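Phosphodiesterase (Candida albicans, PDB 6CPU) belongs to the HD-type phosphodiesterase family, with a largely helical fold that holds a zinc ion and a magnesium ion and carries a small parallel sheet. Local coordinates at residues A[2-8]-A[45-51]; A[11-15]-A[110-114]; A[32-36]-A[95-100]; A[116-120]-A[159-163]. All coordinates share one frame; numbering follows the deposited sequence.

The four contacts build a small alpha/beta unit on one side of the chain's centre. Contact 1 joins the two middle strands of a four-stranded parallel sheet, ordered 16-21, 2-6, 46-49, 100-103. Contact 2 sets the loop before strand 16-21 against helix 110-124. The centres of contacts 1 and 2 are about 11 Å apart. Contact 4 uses the same helix further along; the centres of contacts 2 and 4 are about 13 Å apart. Contact 3 joins the end of helix 25-34 to the loop before strand 100-103. Along the chain it is nested inside the loop closed by contact 2. Ile117 touches residues of contacts 1 and 2, and Asn99 reaches from contact 3 to contact 4.

Contact 1: A[2-8]-A[45-51]; sequences AEVLSLV and PIVIIFP
Strands 2-6 and 46-49 run parallel, with axes 4.7 Å apart at closest approach and an angle of 21° between them. Five backbone hydrogen bonds join them. Glu3 and Leu5 each use both N and O, bonding to Pro45 and Val47, and to Val47 and Ile49. Leu7 N adds the last bond, to Ile49 O. The Leu5 N to Val47 O bond is 2.8 Å long and almost straight.

One face carries Val4, Ser6, Val47 and Ile49. Val4 CG1 lies opposite the backbone N (chi1 179°), which brings it to 3.6 Å from Ile49 CD1. The other branch of Ile49 is packed tightly: its CG2 is 3.5 Å from Val8 CG2. Val8 CG1 turns instead to the proline, 3.7 Å from Pro51 CG. Ser6 OG donates to Val8 O at 2.6 Å, so the chain is pinned where it leaves the strand.

The other face carries Glu3, Leu5, Ile46 and Ile48. Here Leu5 CD1 meets Ile46 CG2 at 3.7 Å, the two chains crossing at a slant. Past the strand ends, Leu7 and Phe50 lie side by side and point the same way. Leu7 CD1 is 3.8 Å from Phe50 CD1.

This is the centre of a parallel alpha/beta sheet. Glu3 OE2 forms a salt bridge with Lys35 and a hydrogen bond with His31. Helix 25-34 covers the Leu5 and Ile48 face, as the crossover from strand 16-21 to strand 46-49. Ile12 and helix 110-124 pack on the Val4 and Val47 side.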
loop_
_atom_site.group_PDB
_atom_site.type_symbol
_atom_site.label_atom_id
_atom_site.label_comp_id
_atom_site.label_asym_id
_atom_site.label_seq_id
_atom_site.Cartn_x
_atom_site.Cartn_y
_atom_site.Cartn_z
ATOM N N ALA A 2 5.590 -23.316 14.765
ATOM C CA ALA A 2 4.432 -22.437 14.555
ATOM C C ALA A 2 4.163 -21.505 15.733
ATOM O O ALA A 2 4.497 -21.811 16.881
ATOM C CB ALA A 2 3.196 -23.262 14.282
ATOM N N GLU A 3 3.561 -20.361 15.431
ATOM C CA GLU A 3 2.948 -19.526 16.441
ATOM C C GLU A 3 1.526 -20.035 16.601
ATOM O O GLU A 3 0.773 -20.108 15.624
ATOM C CB GLU A 3 2.947 -18.052 16.026
ATOM C CG GLU A 3 2.102 -17.168 16.939
ATOM C CD GLU A 3 2.354 -15.681 16.752
ATOM O OE1 GLU A 3 3.522 -15.263 16.766
ATOM O OE2 GLU A 3 1.377 -14.916 16.608
ATOM N N VAL A 4 1.149 -20.395 17.824
ATOM C CA VAL A 4 -0.157 -20.979 18.076
ATOM C C VAL A 4 -1.000 -19.985 18.862
ATOM O O VAL A 4 -0.557 -19.447 19.881
ATOM C CB VAL A 4 -0.062 -22.327 18.825
ATOM C CG1 VAL A 4 -1.454 -22.887 19.082
ATOM C CG2 VAL A 4 0.786 -23.331 18.046
ATOM N N LEU A 5 -2.201 -19.730 18.353
ATOM C CA LEU A 5 -3.152 -18.807 18.947
ATOM C C LEU A 5 -4.354 -19.645 19.301
ATOM O O LEU A 5 -4.956 -20.250 18.420
ATOM C CB LEU A 5 -3.536 -17.724 17.947
ATOM C CG LEU A 5 -2.371 -17.010 17.254
ATOM C CD1 LEU A 5 -2.914 -15.925 16.348
ATOM C CD2 LEU A 5 -1.391 -16.403 18.241
ATOM N N SER A 6 -4.692 -19.718 20.590
ATOM C CA SER A 6 -5.742 -20.622 21.040
ATOM C C SER A 6 -6.871 -19.954 21.811
ATOM O O SER A 6 -6.651 -19.065 22.641
ATOM C CB SER A 6 -5.141 -21.728 21.910
ATOM O OG SER A 6 -6.161 -22.618 22.319
ATOM N N LEU A 7 -8.082 -20.422 21.541
ATOM C CA LEU A 7 -9.266 -20.009 22.268
ATOM C C LEU A 7 -9.682 -21.082 23.273
ATOM O O LEU A 7 -10.674 -20.913 23.971
ATOM C CB LEU A 7 -10.413 -19.736 21.300
ATOM C CG LEU A 7 -10.299 -18.438 20.492
ATOM C CD1 LEU A 7 -11.364 -18.370 19.409
ATOM C CD2 LEU A 7 -10.399 -17.232 21.417
ATOM N N VAL A 8 -8.902 -22.159 23.352
ATOM C CA VAL A 8 -9.246 -23.340 24.147
ATOM C C VAL A 8 -8.010 -23.909 24.850
ATOM O O VAL A 8 -6.900 -23.410 24.669
ATOM C CB VAL A 8 -9.889 -24.433 23.263
ATOM C CG1 VAL A 8 -11.208 -23.953 22.679
ATOM C CG2 VAL A 8 -8.938 -24.863 22.155
ATOM N N PRO A 45 4.431 -20.162 10.240
ATOM C CA PRO A 45 3.018 -20.496 10.140
ATOM C C PRO A 45 2.306 -20.178 11.443
ATOM O O PRO A 45 2.909 -20.302 12.521
ATOM C CB PRO A 45 3.009 -21.998 9.892
ATOM C CG PRO A 45 4.394 -22.365 9.524
ATOM C CD PRO A 45 5.301 -21.339 10.107
ATOM N N ILE A 46 1.054 -19.749 11.330
ATOM C CA ILE A 46 0.223 -19.463 12.481
ATOM C C ILE A 46 -0.892 -20.501 12.528
ATOM O O ILE A 46 -1.590 -20.728 11.527
ATOM C CB ILE A 46 -0.360 -18.045 12.429
ATOM C CG1 ILE A 46 0.765 -17.012 12.560
ATOM C CG2 ILE A 46 -1.426 -17.849 13.521
ATOM C CD1 ILE A 46 0.321 -15.596 12.293
ATOM N N VAL A 47 -1.054 -21.133 13.688
ATOM C CA VAL A 47 -2.140 -22.102 13.906
ATOM C C VAL A 47 -3.146 -21.486 14.863
ATOM O O VAL A 47 -2.767 -21.024 15.944
ATOM C CB VAL A 47 -1.628 -23.437 14.501
ATOM C CG1 VAL A 47 -2.793 -24.378 14.782
ATOM C CG2 VAL A 47 -0.615 -24.091 13.575
ATOM N N ILE A 48 -4.413 -21.434 14.460
ATOM C CA ILE A 48 -5.483 -20.962 15.344
ATOM C C ILE A 48 -6.352 -22.147 15.768
ATOM O O ILE A 48 -6.870 -22.868 14.928
ATOM C CB ILE A 48 -6.339 -19.859 14.700
ATOM C CG1 ILE A 48 -5.452 -18.681 14.275
ATOM C CG2 ILE A 48 -7.402 -19.361 15.673
ATOM C CD1 ILE A 48 -6.203 -17.560 13.588
ATOM N N ILE A 49 -6.501 -22.323 17.081
ATOM C CA ILE A 49 -7.294 -23.422 17.649
ATOM C C ILE A 49 -8.611 -22.859 18.154
ATOM O O ILE A 49 -8.638 -22.060 19.093
ATOM C CB ILE A 49 -6.545 -24.146 18.789
ATOM C CG1 ILE A 49 -5.110 -24.466 18.360
ATOM C CG2 ILE A 49 -7.269 -25.442 19.167
ATOM C CD1 ILE A 49 -4.261 -25.101 19.447
ATOM N N PHE A 50 -9.693 -23.259 17.491
ATOM C CA PHE A 50 -11.056 -22.922 17.896
ATOM C C PHE A 50 -11.661 -24.056 18.728
ATOM O O PHE A 50 -11.148 -25.177 18.712
ATOM C CB PHE A 50 -11.942 -22.709 16.667
ATOM C CG PHE A 50 -11.607 -21.483 15.885
ATOM C CD1 PHE A 50 -12.157 -20.258 16.229
ATOM C CD2 PHE A 50 -10.741 -21.550 14.802
ATOM C CE1 PHE A 50 -11.857 -19.114 15.506
ATOM C CE2 PHE A 50 -10.438 -20.408 14.074
ATOM C CZ PHE A 50 -11.002 -19.193 14.425
ATOM N N PRO A 51 -12.756 -23.767 19.457
ATOM C CA PRO A 51 -13.519 -24.832 20.136
ATOM C C PRO A 51 -14.174 -25.784 19.139
ATOM O O PRO A 51 -14.569 -25.352 18.050
ATOM C CB PRO A 51 -14.602 -24.069 20.913
ATOM C CG PRO A 51 -14.195 -22.640 20.910
ATOM C CD PRO A 51 -13.301 -22.424 19.729
#

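Contact 2: A[11-15]-A[110-114]; sequences EIPQV and EGKLY
Gln14 lays its amide along the first turn of helix 110-124, between Glu110 and Tyr114. It belongs to the loop that links two neighbouring parallel strands, 2-6 and 16-21, of the alpha/beta sheet. The Gln14 chain leaves through the cramped position between backbone N and carbonyl carbon (chi1 54°). From there its extended shape carries NE2 toward Glu110 and OE1 to Tyr114. NE2 is 3.5 Å from Glu110 O, a carbonyl that already accepts the helical bond from Tyr114 N. OE1 is 3.6 Å from Tyr114 CD1, with the amide plane turned 31° from the ring.

The apolar contacts centre on Leu113. Its CG lies opposite its backbone N (chi1 178°), and CD2 extends toward the loop. That methyl meets both Ile12 CD1 and Val15 CG2, each at 4.3 Å. Val15 CG1 also packs against the tyrosine, 3.8 Å from Tyr114 CD1, as the two chains pass in opposite directions. Met1 touches both Val15 and Tyr114. The loop is held in shape by a bond from Val15 N to Ile12 O. Gln14 O sits at the edge of the tyrosine ring, near its plane and 3.5 Å from Tyr114 CE1.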
loop_
_atom_site.group_PDB
_atom_site.type_symbol
_atom_site.label_atom_id
_atom_site.label_comp_id
_atom_site.label_asym_id
_atom_site.label_seq_id
_atom_site.Cartn_x
_atom_site.Cartn_y
_atom_site.Cartn_z
ATOM N N GLU A 11 -3.218 -28.166 23.742
ATOM C CA GLU A 11 -1.857 -27.841 23.353
ATOM C C GLU A 11 -1.387 -28.828 22.288
ATOM O O GLU A 11 -1.776 -29.996 22.302
ATOM C CB GLU A 11 -0.935 -27.876 24.569
ATOM C CG GLU A 11 -1.153 -26.702 25.509
ATOM C CD GLU A 11 -0.249 -26.738 26.728
ATOM O OE1 GLU A 11 0.946 -27.083 26.592
ATOM O OE2 GLU A 11 -0.740 -26.407 27.829
ATOM N N ILE A 12 -0.561 -28.337 21.364
ATOM C CA ILE A 12 -0.027 -29.132 20.257
ATOM C C ILE A 12 1.486 -28.930 20.219
ATOM O O ILE A 12 2.018 -28.372 19.260
ATOM C CB ILE A 12 -0.670 -28.752 18.896
ATOM C CG1 ILE A 12 -0.629 -27.235 18.645
ATOM C CG2 ILE A 12 -2.116 -29.220 18.837
ATOM C CD1 ILE A 12 -1.134 -26.830 17.276
ATOM N N PRO A 13 2.192 -29.393 21.270
ATOM C CA PRO A 13 3.597 -29.011 21.473
ATOM C C PRO A 13 4.551 -29.439 20.360
ATOM O O PRO A 13 5.590 -28.800 20.176
ATOM C CB PRO A 13 3.974 -29.704 22.793
ATOM C CG PRO A 13 2.984 -30.811 22.945
ATOM C CD PRO A 13 1.717 -30.317 22.318
ATOM N N GLN A 14 4.210 -30.508 19.644
ATOM C CA GLN A 14 5.042 -31.011 18.544
ATOM C C GLN A 14 5.318 -29.960 17.463
ATOM O O GLN A 14 6.360 -30.013 16.812
ATOM C CB GLN A 14 4.410 -32.255 17.897
ATOM C CG GLN A 14 2.962 -32.072 17.439
ATOM C CD GLN A 14 2.585 -32.931 16.238
ATOM O OE1 GLN A 14 3.392 -33.716 15.732
ATOM N NE2 GLN A 14 1.348 -32.779 15.772
ATOM N N VAL A 15 4.389 -29.016 17.282
ATOM C CA VAL A 15 4.521 -27.967 16.261
ATOM C C VAL A 15 4.668 -26.545 16.823
ATOM O O VAL A 15 4.819 -25.600 16.054
ATOM C CB VAL A 15 3.329 -27.992 15.271
ATOM C CG1 VAL A 15 3.281 -29.322 14.534
ATOM C CG2 VAL A 15 2.002 -27.729 15.975
ATOM N N GLU A 110 -2.182 -35.840 13.459
ATOM C CA GLU A 110 -0.875 -35.309 13.877
ATOM C C GLU A 110 0.163 -35.307 12.756
ATOM O O GLU A 110 0.975 -34.385 12.661
ATOM C CB GLU A 110 -0.310 -36.112 15.051
ATOM C CG GLU A 110 -1.103 -35.999 16.345
ATOM C CD GLU A 110 -0.380 -36.618 17.531
ATOM O OE1 GLU A 110 0.762 -37.102 17.359
ATOM O OE2 GLU A 110 -0.958 -36.619 18.642
ATOM N N GLY A 111 0.147 -36.354 11.935
ATOM C CA GLY A 111 1.090 -36.499 10.832
ATOM C C GLY A 111 0.861 -35.477 9.735
ATOM O O GLY A 111 1.819 -34.917 9.200
ATOM N N LYS A 112 -0.408 -35.239 9.404
ATOM C CA LYS A 112 -0.773 -34.235 8.406
ATOM C C LYS A 112 -0.436 -32.829 8.917
ATOM O O LYS A 112 0.162 -32.035 8.196
ATOM C CB LYS A 112 -2.262 -34.323 8.057
ATOM C CG LYS A 112 -2.645 -33.586 6.779
ATOM C CD LYS A 112 -4.097 -33.125 6.784
ATOM C CE LYS A 112 -5.066 -34.289 6.640
ATOM N NZ LYS A 112 -6.464 -33.890 6.954
ATOM N N LEU A 113 -0.819 -32.541 10.161
ATOM C CA LEU A 113 -0.585 -31.226 10.770
ATOM C C LEU A 113 0.900 -30.881 10.822
ATOM O O LEU A 113 1.299 -29.799 10.404
ATOM C CB LEU A 113 -1.171 -31.173 12.188
ATOM C CG LEU A 113 -0.972 -29.869 12.974
ATOM C CD1 LEU A 113 -1.820 -28.751 12.382
ATOM C CD2 LEU A 113 -1.296 -30.063 14.448
ATOM N N TYR A 114 1.710 -31.798 11.337
ATOM C CA TYR A 114 3.148 -31.565 11.454
ATOM C C TYR A 114 3.797 -31.352 10.075
ATOM O O TYR A 114 4.615 -30.448 9.903
ATOM C CB TYR A 114 3.818 -32.735 12.186
ATOM C CG TYR A 114 5.294 -32.522 12.443
ATOM C CD1 TYR A 114 5.741 -32.025 13.660
ATOM C CD2 TYR A 114 6.241 -32.797 11.460
ATOM C CE1 TYR A 114 7.087 -31.818 13.896
ATOM C CE2 TYR A 114 7.588 -32.593 11.686
ATOM C CZ TYR A 114 8.003 -32.103 12.905
ATOM O OH TYR A 114 9.339 -31.893 13.140
#

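Contact 3: A[32-36]-A[95-100]; sequences LFKKT and FTHLNI
Phe95 pushes the edge of its ring into the face of Phe33. This is a T-shaped stack, with centroids 4.8 Å apart and planes at 68°. Phe95 CZ stands over the centre of the Phe33 ring. One face of Phe95 is covered by Leu32, whose CB makes a CH-pi contact 3.8 Å from the ring centroid. Leu32 CD2 lies 3.8 Å from Leu98 CD1 across the contact. Leu98 also meets the aliphatic part of Lys35, with Lys35 CD 3.9 Å from Leu98 CD1. The lysine then bends at its last torsion (chi4 -78°), and NZ leaves the contact to form a salt bridge with Glu3.

These residues join the C-terminal end of helix 25-34 to the link between helix 84-94 and strand 100-103. Both helices are crossovers of the parallel alpha/beta sheet, and Leu32 also touches Ile91 of the second one.

A water bridges the polar side. It donates to Leu32 O at 2.8 Å and is hydrogen-bonded to His97 NE2 at 2.7 Å, lying in the plane of the imidazole. Leu98 CG covers one face of that ring. The Thr36 side chain crosses that of His97 at about a right angle, with Thr36 CG2 3.8 Å from His97 NE2. Thr36 OG1 bonds to Asp265, and Thr36 O accepts from Asn269. Phe33 also has an edge-to-face partner in Phe196, and Arg264 donates to its carbonyl.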
loop_
_atom_site.group_PDB
_atom_site.type_symbol
_atom_site.label_atom_id
_atom_site.label_comp_id
_atom_site.label_asym_id
_atom_site.label_seq_id
_atom_site.Cartn_x
_atom_site.Cartn_y
_atom_site.Cartn_z
ATOM N N LEU A 32 -3.879 -10.191 15.699
ATOM C CA LEU A 32 -3.624 -10.383 14.273
ATOM C C LEU A 32 -3.503 -9.056 13.542
ATOM O O LEU A 32 -2.624 -8.921 12.710
ATOM C CB LEU A 32 -4.713 -11.243 13.627
ATOM C CG LEU A 32 -4.791 -12.680 14.125
ATOM C CD1 LEU A 32 -5.968 -13.334 13.449
ATOM C CD2 LEU A 32 -3.512 -13.450 13.842
ATOM N N PHE A 33 -4.380 -8.085 13.839
ATOM C CA PHE A 33 -4.317 -6.759 13.173
ATOM C C PHE A 33 -2.965 -6.076 13.393
ATOM O O PHE A 33 -2.478 -5.377 12.502
ATOM C CB PHE A 33 -5.438 -5.823 13.632
ATOM C CG PHE A 33 -6.732 -5.969 12.864
ATOM C CD1 PHE A 33 -6.775 -5.821 11.482
ATOM C CD2 PHE A 33 -7.926 -6.210 13.538
ATOM C CE1 PHE A 33 -7.969 -5.945 10.791
ATOM C CE2 PHE A 33 -9.114 -6.317 12.853
ATOM C CZ PHE A 33 -9.145 -6.184 11.482
ATOM N N LYS A 34 -2.370 -6.277 14.572
ATOM C CA LYS A 34 -1.119 -5.613 14.934
ATOM C C LYS A 34 0.112 -6.186 14.239
ATOM O O LYS A 34 1.159 -5.534 14.211
ATOM C CB LYS A 34 -0.920 -5.628 16.456
ATOM C CG LYS A 34 -1.820 -4.622 17.152
ATOM C CD LYS A 34 -1.461 -4.401 18.609
ATOM C CE LYS A 34 -1.934 -5.537 19.479
ATOM N NZ LYS A 34 -1.892 -5.129 20.915
ATOM N N LYS A 35 -0.014 -7.375 13.649
ATOM C CA LYS A 35 1.113 -8.004 12.950
ATOM C C LYS A 35 1.727 -7.174 11.808
ATOM O O LYS A 35 2.950 -7.266 11.555
ATOM C CB LYS A 35 0.732 -9.408 12.484
ATOM C CG LYS A 35 0.618 -10.335 13.685
ATOM C CD LYS A 35 0.450 -11.776 13.298
ATOM C CE LYS A 35 0.552 -12.659 14.524
ATOM N NZ LYS A 35 1.963 -12.863 14.943
ATOM N N THR A 36 0.924 -6.337 11.149
ATOM C CA THR A 36 1.436 -5.496 10.073
ATOM C C THR A 36 2.000 -4.134 10.568
ATOM O O THR A 36 2.228 -3.215 9.771
ATOM C CB THR A 36 0.382 -5.333 8.959
ATOM O OG1 THR A 36 -0.866 -4.906 9.519
ATOM C CG2 THR A 36 0.198 -6.648 8.258
ATOM N N PHE A 95 -7.539 -12.100 7.180
ATOM C CA PHE A 95 -6.160 -12.430 7.602
ATOM C C PHE A 95 -5.470 -13.447 6.692
ATOM O O PHE A 95 -4.548 -14.171 7.093
ATOM C CB PHE A 95 -6.143 -12.787 9.097
ATOM C CG PHE A 95 -6.610 -11.654 9.951
ATOM C CD1 PHE A 95 -5.803 -10.537 10.136
ATOM C CD2 PHE A 95 -7.891 -11.647 10.502
ATOM C CE1 PHE A 95 -6.244 -9.457 10.869
ATOM C CE2 PHE A 95 -8.331 -10.569 11.246
ATOM C CZ PHE A 95 -7.510 -9.472 11.442
ATOM N N THR A 96 -5.887 -13.427 5.435
ATOM C CA THR A 96 -5.301 -14.241 4.373
ATOM C C THR A 96 -3.773 -14.072 4.334
ATOM O O THR A 96 -3.024 -15.040 4.194
ATOM C CB THR A 96 -5.956 -13.896 2.988
ATOM O OG1 THR A 96 -5.419 -14.743 1.970
ATOM C CG2 THR A 96 -5.743 -12.438 2.572
ATOM N N HIS A 97 -3.329 -12.838 4.531
ATOM C CA HIS A 97 -1.913 -12.469 4.445
ATOM C C HIS A 97 -1.006 -13.072 5.520
ATOM O O HIS A 97 0.210 -12.955 5.407
ATOM C CB HIS A 97 -1.773 -10.938 4.476
ATOM C CG HIS A 97 -2.243 -10.308 5.752
ATOM N ND1 HIS A 97 -3.578 -10.114 6.039
ATOM C CD2 HIS A 97 -1.556 -9.800 6.805
ATOM C CE1 HIS A 97 -3.694 -9.551 7.228
ATOM N NE2 HIS A 97 -2.481 -9.310 7.695
ATOM N N LEU A 98 -1.581 -13.722 6.534
ATOM C CA LEU A 98 -0.820 -14.230 7.679
ATOM C C LEU A 98 -0.501 -15.737 7.747
ATOM O O LEU A 98 -0.064 -16.210 8.801
ATOM C CB LEU A 98 -1.531 -13.813 8.980
ATOM C CG LEU A 98 -1.584 -12.312 9.248
ATOM C CD1 LEU A 98 -2.316 -12.044 10.557
ATOM C CD2 LEU A 98 -0.183 -11.719 9.298
ATOM N N ASN A 99 -0.717 -16.484 6.675
ATOM C CA ASN A 99 -0.316 -17.919 6.611
ATOM C C ASN A 99 -0.904 -18.742 7.751
ATOM O O ASN A 99 -0.170 -19.373 8.512
ATOM C CB ASN A 99 1.198 -18.056 6.612
ATOM C CG ASN A 99 1.851 -17.108 5.651
ATOM O OD1 ASN A 99 1.647 -17.214 4.434
ATOM N ND2 ASN A 99 2.617 -16.150 6.184
ATOM N N ILE A 100 -2.230 -18.693 7.872
ATOM C CA ILE A 100 -2.929 -19.297 9.010
ATOM C C ILE A 100 -3.507 -20.667 8.650
ATOM O O ILE A 100 -4.114 -20.825 7.586
ATOM C CB ILE A 100 -4.061 -18.378 9.508
ATOM C CG1 ILE A 100 -3.483 -17.122 10.171
ATOM C CG2 ILE A 100 -4.979 -19.120 10.469
ATOM C CD1 ILE A 100 -4.460 -15.978 10.334
HETATM O O HOH W 1 -2.314 -7.987 10.078
#

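Contact 4: A[116-120]-A[159-163]; sequences EISSA and AGIIP
Ala159 and Gly160, which pack against Glu116, both have positive phi, unusual for an alanine. Their backbone angles fit the two central positions of a type I' turn. The turn is followed by Ile161 and Ile162, which both face Ile158 in a geometry that fits a classic beta bulge. This turn leans on one side of helix 110-124, whose opposing surface here is Glu116, Ser119 and Ala120.

Glu116 reaches over the turn. Its first torsion lies off the usual values (chi1 -148°), and the chain runs extended beyond CG. Glu116 CG is modelled very close to Ala159 O, and the exact placing of this side chain is doubtful. As modelled, the carboxylate ends beside the same carbonyl, with Glu116 OE2 3.1 Å from Ala159 O. These are two acceptors, not a hydrogen bond. Gly160 brings only its backbone, with CA 4.0 Å from Glu116 OE2.

The apolar contacts are made by Ile161 and Ile162. Ile161 crosses Glu116 at a slant, and its CD1 is 4.0 Å from Glu116 CG. The same methyl is 4.1 Å from Ala120 CB. Both Glu116 and Ile161 also touch Leu101 of strand 100-103, so the turn sits near the edge of the sheet. Ile162 meets the helix further along, at Leu123 and Leu124. Its CD1 comes within 4.1 Å of Ala120 O.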
loop_
_atom_site.group_PDB
_atom_site.type_symbol
_atom_site.label_atom_id
_atom_site.label_comp_id
_atom_site.label_asym_id
_atom_site.label_seq_id
_atom_site.Cartn_x
_atom_site.Cartn_y
_atom_site.Cartn_z
ATOM N N GLU A 116 2.315 -30.442 7.193
ATOM C CA GLU A 116 1.799 -29.194 6.660
ATOM C C GLU A 116 2.536 -27.981 7.251
ATOM O O GLU A 116 2.994 -27.101 6.515
ATOM C CB GLU A 116 0.298 -29.105 6.958
ATOM C CG GLU A 116 -0.513 -28.370 5.916
ATOM C CD GLU A 116 -2.016 -28.553 6.081
ATOM O OE1 GLU A 116 -2.448 -29.638 6.527
ATOM O OE2 GLU A 116 -2.764 -27.608 5.747
ATOM N N ILE A 117 2.652 -27.940 8.576
ATOM C CA ILE A 117 3.334 -26.833 9.249
ATOM C C ILE A 117 4.828 -26.819 8.931
ATOM O O ILE A 117 5.400 -25.755 8.705
ATOM C CB ILE A 117 3.098 -26.849 10.775
ATOM C CG1 ILE A 117 1.629 -26.542 11.067
ATOM C CG2 ILE A 117 3.980 -25.825 11.479
ATOM C CD1 ILE A 117 1.210 -26.853 12.491
ATOM N N SER A 118 5.458 -27.992 8.907
ATOM C CA SER A 118 6.888 -28.064 8.613
ATOM C C SER A 118 7.185 -27.594 7.192
ATOM O O SER A 118 8.120 -26.827 6.974
ATOM C CB SER A 118 7.430 -29.479 8.802
ATOM O OG SER A 118 8.849 -29.441 8.727
ATOM N N SER A 119 6.381 -28.044 6.235
ATOM C CA SER A 119 6.538 -27.619 4.844
ATOM C C SER A 119 6.356 -26.109 4.723
ATOM O O SER A 119 7.158 -25.445 4.087
ATOM C CB SER A 119 5.546 -28.334 3.931
ATOM O OG SER A 119 5.861 -29.711 3.851
ATOM N N ALA A 120 5.308 -25.571 5.347
ATOM C CA ALA A 120 5.064 -24.131 5.309
ATOM C C ALA A 120 6.208 -23.336 5.948
ATOM O O ALA A 120 6.670 -22.327 5.393
ATOM C CB ALA A 120 3.735 -23.792 5.974
ATOM N N ALA A 159 0.826 -25.694 0.546
ATOM C CA ALA A 159 0.719 -26.491 1.781
ATOM C C ALA A 159 -0.587 -26.234 2.543
ATOM O O ALA A 159 -0.659 -26.412 3.756
ATOM C CB ALA A 159 1.922 -26.249 2.681
ATOM N N GLY A 160 -1.623 -25.828 1.820
ATOM C CA GLY A 160 -2.890 -25.456 2.420
ATOM C C GLY A 160 -2.837 -24.199 3.262
ATOM O O GLY A 160 -3.814 -23.876 3.932
ATOM N N ILE A 161 -1.718 -23.469 3.226
ATOM C CA ILE A 161 -1.510 -22.362 4.159
ATOM C C ILE A 161 -1.072 -21.045 3.516
ATOM O O ILE A 161 -1.507 -19.969 3.936
ATOM C CB ILE A 161 -0.484 -22.814 5.229
ATOM C CG1 ILE A 161 -1.140 -23.827 6.179
ATOM C CG2 ILE A 161 0.077 -21.647 6.011
ATOM C CD1 ILE A 161 -0.143 -24.584 7.042
ATOM N N ILE A 162 -0.203 -21.103 2.519
ATOM C CA ILE A 162 0.399 -19.891 2.007
ATOM C C ILE A 162 -0.343 -19.389 0.769
ATOM O O ILE A 162 -0.439 -20.112 -0.214
ATOM C CB ILE A 162 1.876 -20.123 1.615
ATOM C CG1 ILE A 162 2.664 -20.691 2.795
ATOM C CG2 ILE A 162 2.484 -18.833 1.094
ATOM C CD1 ILE A 162 4.030 -21.215 2.395
ATOM N N PRO A 163 -0.853 -18.151 0.808
ATOM C CA PRO A 163 -1.624 -17.669 -0.331
ATOM C C PRO A 163 -0.731 -17.194 -1.479
ATOM O O PRO A 163 0.391 -16.721 -1.255
ATOM C CB PRO A 163 -2.391 -16.488 0.256
ATOM C CG PRO A 163 -1.456 -15.939 1.263
ATOM C CD PRO A 163 -0.827 -17.153 1.894
#